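Local coordinates for XRE family transcriptional regulator (Pseudomonas putida, PDB 6F8H), which is the antitoxin GraA of the HigA type, which probably neutralises the toxin GraT and binds DNA through its helix-turn-helix domain, at residues T81-D84 and L85-E89. Residues are numbered along the deposited sequence; the frame is centred on the assembly and turned at random.
Sequences TAFD and LRTAE
F83 and T87, one helical turn apart, meet through the T87 hydroxyl. T87 OG1 donates to the backbone oxygen F83 O at 2.8 Å, the bond of a threonine folded back on its own helix. F83 O also accepts the regular helical bond from T87 N at 3.0 Å. The two donors reach F83 O from opposite faces of the carbonyl plane, with the hydroxyl standing 35° out of it. A T87 chi1 of -62° makes this possible, because it keeps OG1 beside the backbone N and turns it back toward the preceding turn.

T87 OG1 also sits over the centre of the F83 ring, 3.7 Å above its plane. With CG anti to the backbone N (chi1 169°), the phenyl ring lies where T87 can cover one face.

The main chain repeats the i to i+4 pattern in T81 O to L85 N, A82 O to R86 N and D84 O to A88 N.

Among the charged groups, R86 bends at chi2 and chi3, carrying NH1 toward E89 OE1 in a charged pair modelled too close for its detail to be trusted. Its NE bonds to M12 O, while D84 OD2 takes a hydrogen bond from Q80 NE2.

All of this lies within the long helix 73-99. On one flank the N-terminal segment runs past, P14 touching F83, R86 and T87, and H16 meeting the F83 ring edge-to-face. Helix 73-99 of the second subunit brings its T81 against T81 and its E74 against L85, while L63 from helix 59-69 of that subunit packs on A88 and E89, so this face of the helix is part of the dimer interface.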
loop_
_atom_site.group_PDB
_atom_site.type_symbol
_atom_site.label_atom_id
_atom_site.label_comp_id
_atom_site.label_asym_id
_atom_site.label_seq_id
_atom_site.Cartn_x
_atom_site.Cartn_y
_atom_site.Cartn_z
ATOM N N THR A 81 -3.578 0.692 -2.608
ATOM C CA THR A 81 -3.442 1.930 -1.835
ATOM C C THR A 81 -4.542 2.948 -2.185
ATOM O O THR A 81 -4.974 3.698 -1.320
ATOM C CB THR A 81 -2.074 2.595 -2.020
ATOM O OG1 THR A 81 -1.890 2.906 -3.394
ATOM C CG2 THR A 81 -0.929 1.669 -1.535
ATOM N N ALA A 82 -4.992 2.974 -3.435
ATOM C CA ALA A 82 -6.087 3.867 -3.799
ATOM C C ALA A 82 -7.348 3.473 -3.025
ATOM O O ALA A 82 -8.051 4.328 -2.474
ATOM C CB ALA A 82 -6.344 3.832 -5.294
ATOM N N PHE A 83 -7.618 2.175 -2.974
ATOM C CA PHE A 83 -8.756 1.671 -2.222
ATOM C C PHE A 83 -8.628 2.017 -0.750
ATOM O O PHE A 83 -9.581 2.493 -0.141
ATOM C CB PHE A 83 -8.898 0.160 -2.394
ATOM C CG PHE A 83 -9.879 -0.472 -1.443
ATOM C CD1 PHE A 83 -11.242 -0.506 -1.740
ATOM C CD2 PHE A 83 -9.442 -1.038 -0.261
ATOM C CE1 PHE A 83 -12.140 -1.093 -0.869
ATOM C CE2 PHE A 83 -10.331 -1.619 0.612
ATOM C CZ PHE A 83 -11.684 -1.650 0.308
ATOM N N ASP A 84 -7.450 1.756 -0.180
ATOM C CA ASP A 84 -7.205 2.038 1.229
ATOM C C ASP A 84 -7.319 3.529 1.576
ATOM O O ASP A 84 -7.821 3.898 2.639
ATOM C CB ASP A 84 -5.819 1.512 1.627
ATOM C CG ASP A 84 -5.784 -0.006 1.712
ATOM O OD1 ASP A 84 -6.830 -0.611 2.051
ATOM O OD2 ASP A 84 -4.723 -0.591 1.435
ATOM N N LEU A 85 -6.835 4.372 0.678
ATOM C CA LEU A 85 -6.898 5.813 0.881
ATOM C C LEU A 85 -8.344 6.308 0.813
ATOM O O LEU A 85 -8.828 7.000 1.709
ATOM C CB LEU A 85 -6.039 6.522 -0.158
ATOM C CG LEU A 85 -6.011 8.052 -0.107
ATOM C CD1 LEU A 85 -5.443 8.519 1.217
ATOM C CD2 LEU A 85 -5.193 8.636 -1.267
ATOM N N ARG A 86 -9.030 5.926 -0.250
ATOM C CA ARG A 86 -10.422 6.319 -0.426
ATOM C C ARG A 86 -11.240 5.873 0.796
ATOM O O ARG A 86 -12.093 6.615 1.294
ATOM C CB ARG A 86 -10.978 5.728 -1.726
ATOM C CG ARG A 86 -12.369 6.233 -2.108
ATOM C CD ARG A 86 -12.343 7.678 -2.587
ATOM N NE ARG A 86 -13.539 8.379 -2.131
ATOM C CZ ARG A 86 -13.523 9.406 -1.290
ATOM N NH1 ARG A 86 -12.372 9.874 -0.833
ATOM N NH2 ARG A 86 -14.658 9.977 -0.919
ATOM N N THR A 87 -10.938 4.683 1.308
ATOM C CA THR A 87 -11.629 4.164 2.479
ATOM C C THR A 87 -11.336 4.990 3.735
ATOM O O THR A 87 -12.262 5.375 4.456
ATOM C CB THR A 87 -11.264 2.687 2.727
ATOM O OG1 THR A 87 -11.692 1.902 1.613
ATOM C CG2 THR A 87 -11.954 2.165 3.985
ATOM N N ALA A 88 -10.057 5.278 3.978
ATOM C CA ALA A 88 -9.643 6.093 5.117
ATOM C C ALA A 88 -10.294 7.483 5.077
ATOM O O ALA A 88 -10.650 8.047 6.114
ATOM C CB ALA A 88 -8.110 6.216 5.157
ATOM N N GLU A 89 -10.440 8.026 3.874
ATOM C CA GLU A 89 -11.085 9.314 3.699
ATOM C C GLU A 89 -12.555 9.194 4.053
ATOM O O GLU A 89 -13.095 10.011 4.813
ATOM C CB GLU A 89 -10.946 9.814 2.267
ATOM C CG GLU A 89 -9.559 10.235 1.831
ATOM C CD GLU A 89 -9.561 10.730 0.388
ATOM O OE1 GLU A 89 -9.974 9.962 -0.508
ATOM O OE2 GLU A 89 -9.164 11.888 0.145
#